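Lmo1076 protein (Listeria monocytogenes serovar 1/2a, PDB 5JQC) is a putative secreted autolysin that may have amidase activity in cell-wall breakdown, here represented by a fragment of three GW domains. Local coordinates at residues D33-Y38 with K91-Y96. Residues are numbered along the deposited sequence; the frame is centred on the assembly and turned at random.
Sequences DGHGVY and KRAFVY
A small side-chain contact, without hydrogen bonds, sets His35 against Ala93 and Arg92 in the first of the three GW domains of this chain. It joins the loop leading into the short strand 36-37 to the 3-10 turn 91-93. About 125 Å² is buried in all, and the CA atoms of His35 and Ala93 lie 7.0 Å apart.

The Ala93 methyl packs obliquely against the His35 imidazole, on its ND1-CG side. The nearest pair is His35 ND1 and Ala93 CB, at 3.7 Å. His35 CG is also close to Ala93 CB, at 4.1 Å. Ala93 N lies over the same face of the ring, 4.2 Å from CE1 of His35. The side chain leaves His35 with CG anti to the carbonyl carbon, chi1 -66°, which carries the ring across to the turn. ND1 is buried here and has no polar partner in the model.

GW domains belong to the SH3 clan. Their strands curve into a small barrel, and a 3-10 turn leads into the last strand, here 94-96. The turn is closed by a backbone hydrogen bond from Phe94 N to Lys91 O, 3.1 Å. Phe94 then points into the core, edge-to-face with Phe79.

Arg92 reaches the ring from its edge. Its NH2 is 4.2 Å from His35 NE2, too far for a bond. The guanidinium and imidazole planes are 73° apart, with NE2 over a guanidinium face. Arg92 NH2 forms its salt bridge with Asp90 instead. His35 also touches Met89 and Asp90 of strand 84-90, and Ala93 packs on Ala32.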
loop_
_atom_site.group_PDB
_atom_site.type_symbol
_atom_site.label_atom_id
_atom_site.label_comp_id
_atom_site.label_asym_id
_atom_site.label_seq_id
_atom_site.Cartn_x
_atom_site.Cartn_y
_atom_site.Cartn_z
ATOM N N ASP A 33 -8.277 28.555 -19.222
ATOM C CA ASP A 33 -8.822 29.301 -20.348
ATOM C C ASP A 33 -8.022 30.567 -20.617
ATOM O O ASP A 33 -7.879 30.974 -21.776
ATOM C CB ASP A 33 -10.287 29.638 -20.081
ATOM C CG ASP A 33 -11.019 28.516 -19.366
ATOM O OD1 ASP A 33 -11.155 28.590 -18.123
ATOM O OD2 ASP A 33 -11.447 27.556 -20.042
ATOM N N GLY A 34 -7.484 31.191 -19.572
ATOM C CA GLY A 34 -6.736 32.421 -19.728
ATOM C C GLY A 34 -5.252 32.239 -19.988
ATOM O O GLY A 34 -4.469 33.162 -19.755
ATOM N N HIS A 35 -4.843 31.068 -20.474
ATOM C CA HIS A 35 -3.444 30.802 -20.780
ATOM C C HIS A 35 -3.304 30.272 -22.197
ATOM O O HIS A 35 -4.232 29.675 -22.750
ATOM C CB HIS A 35 -2.830 29.784 -19.832
ATOM C CG HIS A 35 -2.726 30.253 -18.422
ATOM N ND1 HIS A 35 -3.576 29.810 -17.430
ATOM C CD2 HIS A 35 -1.863 31.110 -17.829
ATOM C CE1 HIS A 35 -3.241 30.375 -16.285
ATOM N NE2 HIS A 35 -2.208 31.171 -16.499
ATOM N N GLY A 36 -2.114 30.459 -22.764
ATOM C CA GLY A 36 -1.820 30.024 -24.115
ATOM C C GLY A 36 -0.942 28.786 -24.147
ATOM O O GLY A 36 -0.170 28.528 -23.219
ATOM N N VAL A 37 -1.078 28.014 -25.224
ATOM C CA VAL A 37 -0.171 26.918 -25.548
ATOM C C VAL A 37 0.765 27.406 -26.641
ATOM O O VAL A 37 0.327 28.061 -27.595
ATOM C CB VAL A 37 -0.948 25.661 -25.991
ATOM C CG1 VAL A 37 0.001 24.490 -26.246
ATOM C CG2 VAL A 37 -2.010 25.286 -24.957
ATOM N N TYR A 38 2.056 27.103 -26.507
ATOM C CA TYR A 38 3.063 27.634 -27.414
ATOM C C TYR A 38 3.985 26.507 -27.863
ATOM O O TYR A 38 4.125 25.481 -27.191
ATOM C CB TYR A 38 3.865 28.770 -26.753
ATOM C CG TYR A 38 3.005 29.953 -26.323
ATOM C CD1 TYR A 38 2.375 29.972 -25.078
ATOM C CD2 TYR A 38 2.820 31.049 -27.166
ATOM C CE1 TYR A 38 1.584 31.052 -24.683
ATOM C CE2 TYR A 38 2.032 32.135 -26.779
ATOM C CZ TYR A 38 1.413 32.127 -25.538
ATOM O OH TYR A 38 0.624 33.194 -25.146
ATOM N N LYS A 91 2.991 27.067 -16.004
ATOM C CA LYS A 91 2.874 26.038 -14.972
ATOM C C LYS A 91 1.644 26.241 -14.094
ATOM O O LYS A 91 1.080 25.265 -13.581
ATOM C CB LYS A 91 4.145 26.025 -14.122
ATOM C CG LYS A 91 4.160 24.982 -13.033
ATOM C CD LYS A 91 5.526 24.945 -12.407
ATOM C CE LYS A 91 5.654 23.779 -11.469
ATOM N NZ LYS A 91 7.037 23.719 -10.925
ATOM N N ARG A 92 1.205 27.491 -13.921
ATOM C CA ARG A 92 0.043 27.782 -13.084
ATOM C C ARG A 92 -1.242 27.202 -13.660
ATOM O O ARG A 92 -2.210 27.001 -12.921
ATOM C CB ARG A 92 -0.112 29.296 -12.895
ATOM C CG ARG A 92 0.906 29.947 -11.954
ATOM C CD ARG A 92 0.728 31.474 -11.931
ATOM N NE ARG A 92 0.933 32.022 -13.270
ATOM C CZ ARG A 92 0.532 33.229 -13.681
ATOM N NH1 ARG A 92 -0.130 34.061 -12.865
ATOM N NH2 ARG A 92 0.783 33.596 -14.935
ATOM N N ALA A 93 -1.274 26.912 -14.955
ATOM C CA ALA A 93 -2.448 26.278 -15.534
ATOM C C ALA A 93 -2.641 24.820 -15.101
ATOM O O ALA A 93 -3.626 24.206 -15.521
ATOM C CB ALA A 93 -2.372 26.360 -17.064
ATOM N N PHE A 94 -1.755 24.245 -14.272
ATOM C CA PHE A 94 -1.786 22.812 -13.970
ATOM C C PHE A 94 -1.834 22.548 -12.467
ATOM O O PHE A 94 -1.263 23.300 -11.670
ATOM C CB PHE A 94 -0.546 22.064 -14.522
ATOM C CG PHE A 94 -0.289 22.260 -15.992
ATOM C CD1 PHE A 94 0.361 23.392 -16.457
ATOM C CD2 PHE A 94 -0.646 21.277 -16.903
ATOM C CE1 PHE A 94 0.615 23.547 -17.813
ATOM C CE2 PHE A 94 -0.394 21.427 -18.252
ATOM C CZ PHE A 94 0.237 22.558 -18.708
ATOM N N VAL A 95 -2.472 21.430 -12.095
ATOM C CA VAL A 95 -2.402 20.861 -10.744
ATOM C C VAL A 95 -1.651 19.531 -10.817
ATOM O O VAL A 95 -2.152 18.557 -11.396
ATOM C CB VAL A 95 -3.792 20.661 -10.130
ATOM C CG1 VAL A 95 -3.668 20.059 -8.744
ATOM C CG2 VAL A 95 -4.539 21.995 -10.047
ATOM N N TYR A 96 -0.452 19.485 -10.231
ATOM C CA TYR A 96 0.351 18.269 -10.257
ATOM C C TYR A 96 -0.200 17.252 -9.269
ATOM O O TYR A 96 -0.566 17.597 -8.139
ATOM C CB TYR A 96 1.813 18.553 -9.899
ATOM C CG TYR A 96 2.640 19.238 -10.961
ATOM C CD1 TYR A 96 2.050 20.018 -11.951
ATOM C CD2 TYR A 96 4.025 19.104 -10.966
ATOM C CE1 TYR A 96 2.817 20.644 -12.913
ATOM C CE2 TYR A 96 4.808 19.723 -11.928
ATOM C CZ TYR A 96 4.199 20.490 -12.902
ATOM O OH TYR A 96 4.964 21.115 -13.864
#